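PDB 6HUN: ribulose bisphosphate carboxylase from Hyperthermus butylicus DSM 5456, which probably catalyses the addition of carbon dioxide and water to ribulose 1,5-bisphosphate, giving two molecules of 3-phosphoglycerate, as part of an archaeal AMP degradation pathway. Local coordinates for residues Gly60-Ala63 with Ala64-Val68; Val140-Pro143 with Pro144-Glu148; Pro212-Phe216 with Glu217-Lys221. All coordinates share one frame; numbering follows the deposited sequence.

The three contacts come in series along the chain and together show how helix ends are fastened to the segments beside them. Interaction 1 is the C-terminal end of helix 55-65, and interaction 2 is the passage from strand 132-141 into helix 144-147. Both belong to the N-terminal domain, their centres about 20 Å apart. Interaction 3 is the start of helix 216-234 in the catalytic barrel, with its centre about 48 Å from that of interaction 1 and about 41 Å from that of interaction 2. None touches another. Interactions 1 and 3, though far apart in one chain, both meet the second subunit, in keeping with the dimeric build of the enzyme.

Interaction 1 (Gly60-Ala63 with Ala64-Val68); sequences GRIA and AESSV
The carbonyl group of I62 is gripped on both faces of its plane by a single residue: S66 N approaches from one side and S66 OG from the other. The backbone bond from S66 N to I62 O is 3.0 Å long, and the hydroxyl bond from S66 OG to the same oxygen is shorter, at 2.7 Å. With chi1 at 58°, OG sits between its own backbone N and carbonyl carbon, the crowded position, which folds it back over the preceding turn. S67, the next residue, does likewise, its OG donating to A63 O at 2.8 Å. Two consecutive serines thus bond through their hydroxyls to carbonyls four residues back, where helix 55-65 ends and S66 is the first residue to leave helical geometry. Up to that point the helix is regular, with A64 N bonded to G60 O and E65 N to R61 O, both at 2.9 Å. Swapping S66 for an alanine would probably leave I62 O with the backbone donor alone and deprive Y105 OH of its bond to the serine hydroxyl. The E65 chain, extended at chi1 (172°), bends at chi2 and carries OE1 to N125 ND2 and into a salt bridge with K179 of the second subunit, a predicted substrate-binding residue. This is consistent with the Rubisco dimer, in which the N-terminal domain of one chain helps complete the active site of the other. On the domain side, I62 packs against strands 41-49 and 132-141, while the V68 side chain packs against F81 and L84 of helix 81-84.

Interaction 2 (Val140-Pro143 with Pro144-Glu148); sequences VYFP and PSYLE
Two backbone N-H groups converge on P143 O, the carbonyl of the N-cap residue. L147 N makes the firm bond, at 2.8 Å with an N-H...O angle of 172°; the one from Y146 N, at 3.0 Å, is weak. Together they start the short helix 144-147 directly after a Pro-Pro pair. The two aromatic rings meet at their margins: F142 CD1 is 3.6 Å from CE2 at the edge of the Y146 ring, and with the planes at 43° neither ring lies over the other's face. F142 has CG beside its backbone N and anti to the carbonyl carbon (chi1 -64°), which brings its ring round to Y146. Aliphatic packing completes the turn: F142 CB rests on L147 CB at 4.1 Å, and P143 CG lies 4.2 Å from Y146 CB. The phenol oxygen of Y141, hydrogen-bonded to K38 O, also lies 3.6 Å from P144 CD. The turn carries the chain from the end of strand 132-141 into helix 144-147, between strand 41-49 and helices 115-122 and 312-322. P143 and Y146 lean on V41 of strand 41-49, F142 meets F118 of helix 115-122 edge to face, and both F142 and L147 pack on M321 of helix 312-322.

Interaction 3 (Pro212-Phe216 with Glu217-Lys221); sequences PFCRF and EARLK
R219 turns back from the first turn of helix 216-234 to meet C214 and F216, in the segment that follows barrel strand 201-203 of the catalytic TIM barrel. Its aliphatic part runs along the thiol, with C214 SG 3.7 Å from R219 CB and from R219 CD. Farther out the chain bends at chi3 (97°), bringing the guanidinium over towards the backbone: C214 O lies in the plane of that group, at its edge, 3.1 Å from NH1. R219 NH2 comes obliquely to 3.6 Å from F216 CD1, the ring and guanidinium planes standing 84° apart. The far rim of the same ring touches the next helical turn, F216 CE2 lying 3.8 Å from L220 CD2. The helix itself opens with R219 N bonded to R215 O at 2.9 Å, R215 being the N-cap, and L220 N bonded to F216 O at 2.8 Å.

Beyond this layer the buried guanidinium is well supplied with partners. NH2 forms a salt bridge with D204 and a hydrogen bond to A209 O, NE bonds Y240 OH on the next barrel strand, and F208 adds a cation-pi contact. D204 lies between D205, a predicted magnesium ligand, and K203, predicted to bind the metal through a carbamate that is not present in this structure. The side chain of R219 is about 9 Å from that of D205; the arginine therefore probably helps to steady the chain beside the metal site. At the head of the helix, S210 OG is hydrogen-bonded to F216 N.

Interaction 1 (Gly60-Ala63 with Ala64-Val68)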
ATOM      1  N   GLY A  60       9.318 -23.501  -4.854  1.00 41.24           N
ATOM      2  CA  GLY A  60      10.723 -23.121  -4.867  1.00 43.03           C
ATOM      3  C   GLY A  60      10.942 -21.765  -5.505  1.00 45.00           C
ATOM      4  O   GLY A  60      11.826 -21.009  -5.092  1.00 41.32           O
ATOM      5  N   ARG A  61      10.131 -21.427  -6.505  1.00 39.32           N
ATOM      6  CA  ARG A  61      10.233 -20.099  -7.090  1.00 41.82           C
ATOM      7  C   ARG A  61       9.837 -19.040  -6.097  1.00 34.78           C
ATOM      8  O   ARG A  61      10.483 -17.998  -6.033  1.00 37.33           O
ATOM      9  CB  ARG A  61       9.377 -19.986  -8.343  1.00 38.33           C
ATOM     10  CG  ARG A  61      10.008 -20.657  -9.576  1.00 39.09           C
ATOM     11  CD  ARG A  61       8.964 -20.825 -10.637  1.00 50.01           C
ATOM     12  NE  ARG A  61       9.469 -21.651 -11.721  1.00 55.19           N
ATOM     13  CZ  ARG A  61       9.931 -21.145 -12.856  1.00 58.90           C
ATOM     14  NH1 ARG A  61       9.927 -19.829 -13.021  1.00 56.66           N
ATOM     15  NH2 ARG A  61      10.412 -21.953 -13.807  1.00 60.63           N
ATOM     16  N   ILE A  62       8.764 -19.282  -5.320  1.00 33.60           N
ATOM     17  CA  ILE A  62       8.376 -18.342  -4.267  1.00 34.50           C
ATOM     18  C   ILE A  62       9.503 -18.195  -3.245  1.00 32.82           C
ATOM     19  O   ILE A  62       9.887 -17.080  -2.882  1.00 32.41           O
ATOM     20  CB  ILE A  62       7.068 -18.785  -3.592  1.00 29.90           C
ATOM     21  CG1 ILE A  62       5.860 -18.669  -4.555  1.00 33.05           C
ATOM     22  CG2 ILE A  62       6.801 -17.946  -2.297  1.00 33.91           C
ATOM     23  CD1 ILE A  62       4.646 -19.432  -3.985  1.00 36.10           C
ATOM     24  N   ALA A  63      10.060 -19.317  -2.779  1.00 35.02           N
ATOM     25  CA  ALA A  63      11.114 -19.241  -1.770  1.00 43.70           C
ATOM     26  C   ALA A  63      12.342 -18.485  -2.290  1.00 37.85           C
ATOM     27  O   ALA A  63      12.933 -17.686  -1.558  1.00 37.78           O
ATOM     28  CB  ALA A  63      11.510 -20.658  -1.293  1.00 39.84           C
ATOM     29  N   ALA A  64      12.741 -18.733  -3.538  1.00 39.08           N
ATOM     30  CA  ALA A  64      13.906 -18.054  -4.116  1.00 40.41           C
ATOM     31  C   ALA A  64      13.635 -16.573  -4.317  1.00 39.83           C
ATOM     32  O   ALA A  64      14.458 -15.719  -3.971  1.00 43.56           O
ATOM     33  CB  ALA A  64      14.284 -18.696  -5.455  1.00 42.44           C
ATOM     34  N   GLU A  65      12.492 -16.250  -4.901  1.00 36.53           N
ATOM     35  CA  GLU A  65      12.214 -14.852  -5.208  1.00 37.99           C
ATOM     36  C   GLU A  65      12.061 -14.020  -3.939  1.00 34.98           C
ATOM     37  O   GLU A  65      12.412 -12.834  -3.939  1.00 35.21           O
ATOM     38  CB  GLU A  65      10.970 -14.755  -6.090  1.00 39.48           C
ATOM     39  CG  GLU A  65      10.432 -13.308  -6.357  1.00 39.19           C
ATOM     40  CD  GLU A  65      11.373 -12.439  -7.180  1.00 53.48           C
ATOM     41  OE1 GLU A  65      11.431 -11.217  -6.934  1.00 56.45           O
ATOM     42  OE2 GLU A  65      12.060 -12.975  -8.073  1.00 59.08           O
ATOM     43  N   SER A  66      11.514 -14.589  -2.856  1.00 33.96           N
ATOM     44  CA  SER A  66      11.338 -13.833  -1.634  1.00 31.87           C
ATOM     45  C   SER A  66      12.566 -13.893  -0.726  1.00 36.00           C
ATOM     46  O   SER A  66      12.505 -13.410   0.399  1.00 38.70           O
ATOM     47  CB  SER A  66      10.073 -14.305  -0.878  1.00 29.46           C
ATOM     48  OG  SER A  66      10.169 -15.695  -0.588  1.00 32.99           O
ATOM     49  N   SER A  67      13.689 -14.423  -1.211  1.00 39.27           N
ATOM     50  CA  SER A  67      14.905 -14.417  -0.397  1.00 40.43           C
ATOM     51  C   SER A  67      16.108 -13.992  -1.246  1.00 42.98           C
ATOM     52  O   SER A  67      16.225 -12.810  -1.570  1.00 45.87           O
ATOM     53  CB  SER A  67      15.119 -15.768   0.319  1.00 43.32           C
ATOM     54  OG  SER A  67      15.401 -16.884  -0.506  1.00 46.20           O
ATOM     55  N   VAL A  68      16.959 -14.930  -1.656  1.00 46.08           N
ATOM     56  CA  VAL A  68      18.268 -14.598  -2.241  1.00 45.12           C
ATOM     57  C   VAL A  68      18.292 -14.740  -3.753  1.00 46.77           C
ATOM     58  O   VAL A  68      19.367 -14.640  -4.347  1.00 47.98           O
ATOM     59  CB  VAL A  68      19.392 -15.465  -1.642  1.00 48.99           C
ATOM     60  CG1 VAL A  68      19.497 -15.192  -0.179  1.00 55.68           C
ATOM     61  CG2 VAL A  68      19.102 -16.897  -1.886  1.00 50.38           C
TER

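Interaction 2 (Val140-Pro143 with Pro144-Glu148)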
ATOM      1  N   VAL A 140       2.177 -15.020   8.984  1.00 24.07           N
ATOM      2  CA  VAL A 140       3.642 -15.052   9.108  1.00 23.86           C
ATOM      3  C   VAL A 140       3.908 -15.110  10.580  1.00 26.51           C
ATOM      4  O   VAL A 140       3.329 -14.321  11.333  1.00 28.80           O
ATOM      5  CB  VAL A 140       4.325 -13.813   8.480  1.00 22.78           C
ATOM      6  CG1 VAL A 140       5.846 -13.880   8.705  1.00 25.38           C
ATOM      7  CG2 VAL A 140       4.076 -13.786   6.965  1.00 21.48           C
ATOM      8  N   TYR A 141       4.772 -16.063  10.968  1.00 28.03           N
ATOM      9  CA  TYR A 141       5.221 -16.216  12.337  1.00 30.09           C
ATOM     10  C   TYR A 141       6.499 -15.417  12.469  1.00 30.93           C
ATOM     11  O   TYR A 141       7.436 -15.602  11.668  1.00 31.77           O
ATOM     12  CB  TYR A 141       5.506 -17.677  12.643  1.00 32.81           C
ATOM     13  CG  TYR A 141       6.482 -17.822  13.820  1.00 35.65           C
ATOM     14  CD1 TYR A 141       6.028 -17.637  15.108  1.00 39.83           C
ATOM     15  CD2 TYR A 141       7.825 -18.086  13.621  1.00 37.85           C
ATOM     16  CE1 TYR A 141       6.892 -17.777  16.235  1.00 41.54           C
ATOM     17  CE2 TYR A 141       8.743 -18.213  14.758  1.00 40.80           C
ATOM     18  CZ  TYR A 141       8.230 -18.041  16.039  1.00 42.60           C
ATOM     19  OH  TYR A 141       9.022 -18.141  17.166  1.00 44.17           O
ATOM     20  N   PHE A 142       6.529 -14.532  13.465  1.00 30.88           N
ATOM     21  CA  PHE A 142       7.691 -13.702  13.743  1.00 31.87           C
ATOM     22  C   PHE A 142       8.384 -14.240  14.986  1.00 34.97           C
ATOM     23  O   PHE A 142       7.740 -14.303  16.041  1.00 35.32           O
ATOM     24  CB  PHE A 142       7.291 -12.250  13.949  1.00 29.88           C
ATOM     25  CG  PHE A 142       6.710 -11.636  12.714  1.00 32.30           C
ATOM     26  CD1 PHE A 142       7.545 -11.309  11.666  1.00 36.26           C
ATOM     27  CD2 PHE A 142       5.370 -11.494  12.568  1.00 33.51           C
ATOM     28  CE1 PHE A 142       7.019 -10.768  10.485  1.00 36.23           C
ATOM     29  CE2 PHE A 142       4.835 -10.915  11.392  1.00 29.31           C
ATOM     30  CZ  PHE A 142       5.666 -10.583  10.371  1.00 31.95           C
ATOM     31  N   PRO A 143       9.656 -14.635  14.920  1.00 37.44           N
ATOM     32  CA  PRO A 143      10.353 -15.121  16.167  1.00 40.77           C
ATOM     33  C   PRO A 143      10.689 -13.972  17.093  1.00 41.06           C
ATOM     34  O   PRO A 143      10.776 -12.816  16.661  1.00 39.25           O
ATOM     35  CB  PRO A 143      11.624 -15.784  15.633  1.00 43.30           C
ATOM     36  CG  PRO A 143      11.920 -15.107  14.358  1.00 41.41           C
ATOM     37  CD  PRO A 143      10.543 -14.714  13.737  1.00 37.72           C
ATOM     38  N   PRO A 144      10.931 -14.259  18.395  1.00 43.63           N
ATOM     39  CA  PRO A 144      11.122 -13.176  19.361  1.00 44.01           C
ATOM     40  C   PRO A 144      12.205 -12.195  18.983  1.00 44.26           C
ATOM     41  O   PRO A 144      12.068 -11.009  19.265  1.00 43.12           O
ATOM     42  CB  PRO A 144      11.493 -13.936  20.668  1.00 47.61           C
ATOM     43  CG  PRO A 144      10.853 -15.242  20.526  1.00 47.96           C
ATOM     44  CD  PRO A 144      10.815 -15.576  19.036  1.00 46.10           C
ATOM     45  N   SER A 145      13.313 -12.651  18.409  1.00 46.08           N
ATOM     46  CA  SER A 145      14.442 -11.757  18.191  1.00 46.97           C
ATOM     47  C   SER A 145      14.139 -10.766  17.084  1.00 48.21           C
ATOM     48  O   SER A 145      14.680  -9.656  17.055  1.00 43.71           O
ATOM     49  CB  SER A 145      15.683 -12.575  17.858  1.00 54.88           C
ATOM     50  OG  SER A 145      15.396 -13.360  16.709  1.00 59.51           O
ATOM     51  N   TYR A 146      13.258 -11.146  16.176  1.00 43.44           N
ATOM     52  CA  TYR A 146      12.856 -10.210  15.155  1.00 38.36           C
ATOM     53  C   TYR A 146      11.659  -9.381  15.617  1.00 38.39           C
ATOM     54  O   TYR A 146      11.623  -8.160  15.395  1.00 35.49           O
ATOM     55  CB  TYR A 146      12.551 -11.011  13.905  1.00 37.20           C
ATOM     56  CG  TYR A 146      12.157 -10.168  12.685  1.00 34.50           C
ATOM     57  CD1 TYR A 146      12.913  -9.075  12.264  1.00 38.65           C
ATOM     58  CD2 TYR A 146      11.028 -10.487  11.984  1.00 40.64           C
ATOM     59  CE1 TYR A 146      12.526  -8.316  11.119  1.00 35.49           C
ATOM     60  CE2 TYR A 146      10.632  -9.741  10.857  1.00 35.58           C
ATOM     61  CZ  TYR A 146      11.374  -8.685  10.436  1.00 33.63           C
ATOM     62  OH  TYR A 146      10.908  -8.009   9.318  1.00 35.02           O
ATOM     63  N   LEU A 147      10.689 -10.038  16.271  1.00 38.33           N
ATOM     64  CA  LEU A 147       9.480  -9.348  16.720  1.00 33.64           C
ATOM     65  C   LEU A 147       9.834  -8.215  17.677  1.00 37.35           C
ATOM     66  O   LEU A 147       9.274  -7.124  17.590  1.00 32.70           O
ATOM     67  CB  LEU A 147       8.510 -10.346  17.365  1.00 33.88           C
ATOM     68  CG  LEU A 147       7.174  -9.807  17.845  1.00 35.97           C
ATOM     69  CD1 LEU A 147       6.396  -9.265  16.637  1.00 28.97           C
ATOM     70  CD2 LEU A 147       6.332 -10.850  18.525  1.00 37.37           C
ATOM     71  N   GLU A 148      10.829  -8.425  18.550  1.00 38.79           N
ATOM     72  CA  GLU A 148      11.154  -7.346  19.471  1.00 38.51           C
ATOM     73  C   GLU A 148      11.887  -6.172  18.834  1.00 39.93           C
ATOM     74  O   GLU A 148      12.133  -5.194  19.540  1.00 40.63           O
ATOM     75  CB  GLU A 148      11.972  -7.902  20.660  1.00 42.15           C
ATOM     76  CG  GLU A 148      13.370  -8.412  20.320  1.00 46.68           C
ATOM     77  CD  GLU A 148      14.046  -9.123  21.530  1.00 59.70           C
ATOM     78  OE1 GLU A 148      13.323  -9.631  22.426  1.00 61.03           O
ATOM     79  OE2 GLU A 148      15.300  -9.160  21.599  1.00 67.33           O
TER

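Interaction 3 (Pro212-Phe216 with Glu217-Lys221)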
ATOM      1  N   PRO A 212      -9.301  22.607   1.762  1.00 52.23           N
ATOM      2  CA  PRO A 212      -9.513  24.041   1.994  1.00 61.40           C
ATOM      3  C   PRO A 212     -10.801  24.397   2.727  1.00 65.37           C
ATOM      4  O   PRO A 212     -10.835  25.402   3.459  1.00 67.72           O
ATOM      5  CB  PRO A 212      -9.497  24.614   0.568  1.00 64.10           C
ATOM      6  CG  PRO A 212      -8.556  23.722  -0.152  1.00 60.27           C
ATOM      7  CD  PRO A 212      -8.783  22.334   0.402  1.00 48.15           C
ATOM      8  N   PHE A 213     -11.878  23.632   2.543  1.00 60.41           N
ATOM      9  CA  PHE A 213     -13.124  24.064   3.166  1.00 57.85           C
ATOM     10  C   PHE A 213     -13.103  23.881   4.677  1.00 56.56           C
ATOM     11  O   PHE A 213     -13.970  24.433   5.359  1.00 60.65           O
ATOM     12  CB  PHE A 213     -14.324  23.328   2.558  1.00 55.55           C
ATOM     13  CG  PHE A 213     -14.398  21.881   2.942  1.00 57.17           C
ATOM     14  CD1 PHE A 213     -15.115  21.479   4.063  1.00 59.98           C
ATOM     15  CD2 PHE A 213     -13.744  20.917   2.183  1.00 58.60           C
ATOM     16  CE1 PHE A 213     -15.179  20.148   4.428  1.00 60.23           C
ATOM     17  CE2 PHE A 213     -13.805  19.563   2.544  1.00 56.43           C
ATOM     18  CZ  PHE A 213     -14.515  19.197   3.680  1.00 55.09           C
ATOM     19  N   CYS A 214     -12.115  23.156   5.204  1.00 55.33           N
ATOM     20  CA  CYS A 214     -12.018  22.790   6.615  1.00 58.77           C
ATOM     21  C   CYS A 214     -10.600  22.330   6.933  1.00 49.62           C
ATOM     22  O   CYS A 214     -10.326  21.127   7.066  1.00 53.88           O
ATOM     23  CB  CYS A 214     -13.007  21.674   6.981  1.00 62.25           C
ATOM     24  SG  CYS A 214     -13.310  21.554   8.788  1.00 60.65           S
ATOM     25  N   ARG A 215      -9.700  23.295   7.049  1.00 49.71           N
ATOM     26  CA  ARG A 215      -8.305  23.000   7.300  1.00 48.30           C
ATOM     27  C   ARG A 215      -8.107  22.365   8.658  1.00 49.16           C
ATOM     28  O   ARG A 215      -8.863  22.615   9.618  1.00 56.09           O
ATOM     29  CB  ARG A 215      -7.480  24.268   7.203  1.00 50.84           C
ATOM     30  CG  ARG A 215      -7.807  24.963   5.960  1.00 59.08           C
ATOM     31  CD  ARG A 215      -6.998  24.411   4.818  1.00 61.20           C
ATOM     32  NE  ARG A 215      -7.176  25.262   3.654  1.00 70.95           N
ATOM     33  CZ  ARG A 215      -6.813  26.546   3.596  1.00 75.48           C
ATOM     34  NH1 ARG A 215      -7.031  27.248   2.491  1.00 78.26           N
ATOM     35  NH2 ARG A 215      -6.225  27.133   4.633  1.00 77.41           N
ATOM     36  N   PHE A 216      -7.013  21.605   8.742  1.00 44.35           N
ATOM     37  CA  PHE A 216      -6.769  20.765   9.903  1.00 43.71           C
ATOM     38  C   PHE A 216      -6.734  21.598  11.174  1.00 47.21           C
ATOM     39  O   PHE A 216      -7.435  21.287  12.151  1.00 45.85           O
ATOM     40  CB  PHE A 216      -5.467  19.984   9.748  1.00 41.36           C
ATOM     41  CG  PHE A 216      -5.221  19.018  10.893  1.00 40.39           C
ATOM     42  CD1 PHE A 216      -5.746  17.740  10.856  1.00 36.56           C
ATOM     43  CD2 PHE A 216      -4.513  19.418  12.023  1.00 41.57           C
ATOM     44  CE1 PHE A 216      -5.549  16.827  11.912  1.00 36.91           C
ATOM     45  CE2 PHE A 216      -4.317  18.523  13.084  1.00 41.17           C
ATOM     46  CZ  PHE A 216      -4.831  17.242  13.025  1.00 40.84           C
ATOM     47  N   GLU A 217      -5.959  22.694  11.162  1.00 48.91           N
ATOM     48  CA  GLU A 217      -5.768  23.456  12.393  1.00 49.51           C
ATOM     49  C   GLU A 217      -7.064  24.113  12.837  1.00 51.96           C
ATOM     50  O   GLU A 217      -7.414  24.080  14.023  1.00 58.88           O
ATOM     51  CB  GLU A 217      -4.658  24.495  12.218  1.00 57.32           C
ATOM     52  CG  GLU A 217      -4.672  25.520  13.367  1.00 65.42           C
ATOM     53  CD  GLU A 217      -3.300  25.959  13.858  1.00 68.53           C
ATOM     54  OE1 GLU A 217      -2.324  25.868  13.083  1.00 64.00           O
ATOM     55  OE2 GLU A 217      -3.215  26.441  15.016  1.00 72.39           O
ATOM     56  N   ALA A 218      -7.787  24.734  11.905  1.00 55.38           N
ATOM     57  CA  ALA A 218      -9.018  25.410  12.283  1.00 59.83           C
ATOM     58  C   ALA A 218     -10.068  24.402  12.743  1.00 54.43           C
ATOM     59  O   ALA A 218     -10.829  24.687  13.662  1.00 56.24           O
ATOM     60  CB  ALA A 218      -9.526  26.270  11.121  1.00 58.70           C
ATOM     61  N   ARG A 219     -10.088  23.215  12.149  1.00 52.67           N
ATOM     62  CA  ARG A 219     -10.999  22.145  12.574  1.00 50.41           C
ATOM     63  C   ARG A 219     -10.651  21.622  13.971  1.00 48.99           C
ATOM     64  O   ARG A 219     -11.533  21.517  14.852  1.00 52.10           O
ATOM     65  CB  ARG A 219     -10.947  21.001  11.553  1.00 53.29           C
ATOM     66  CG  ARG A 219     -11.666  19.762  11.998  1.00 47.21           C
ATOM     67  CD  ARG A 219     -11.829  18.820  10.803  1.00 41.27           C
ATOM     68  NE  ARG A 219     -10.809  17.786  10.722  1.00 45.54           N
ATOM     69  CZ  ARG A 219      -9.891  17.729   9.766  1.00 44.66           C
ATOM     70  NH1 ARG A 219      -9.859  18.672   8.829  1.00 44.38           N
ATOM     71  NH2 ARG A 219      -9.012  16.740   9.763  1.00 41.81           N
ATOM     72  N   LEU A 220      -9.360  21.381  14.213  1.00 46.95           N
ATOM     73  CA  LEU A 220      -8.879  20.901  15.508  1.00 48.31           C
ATOM     74  C   LEU A 220      -9.197  21.887  16.640  1.00 49.83           C
ATOM     75  O   LEU A 220      -9.631  21.478  17.718  1.00 49.99           O
ATOM     76  CB  LEU A 220      -7.373  20.659  15.423  1.00 45.11           C
ATOM     77  CG  LEU A 220      -6.620  20.246  16.679  1.00 47.00           C
ATOM     78  CD1 LEU A 220      -7.239  18.945  17.170  1.00 44.93           C
ATOM     79  CD2 LEU A 220      -5.075  20.155  16.457  1.00 44.23           C
ATOM     80  N   LYS A 221      -8.957  23.177  16.431  1.00 52.78           N
ATOM     81  CA  LYS A 221      -9.353  24.166  17.441  1.00 56.42           C
ATOM     82  C   LYS A 221     -10.837  24.053  17.790  1.00 57.35           C
ATOM     83  O   LYS A 221     -11.218  24.081  18.969  1.00 59.57           O
ATOM     84  CB  LYS A 221      -9.062  25.571  16.929  1.00 61.57           C
ATOM     85  CG  LYS A 221      -7.606  25.852  16.574  1.00 66.58           C
ATOM     86  CD  LYS A 221      -7.418  27.291  16.065  1.00 71.37           C
ATOM     87  CE  LYS A 221      -7.518  28.315  17.196  1.00 75.34           C
ATOM     88  NZ  LYS A 221      -8.922  28.580  17.662  1.00 81.39           N
TER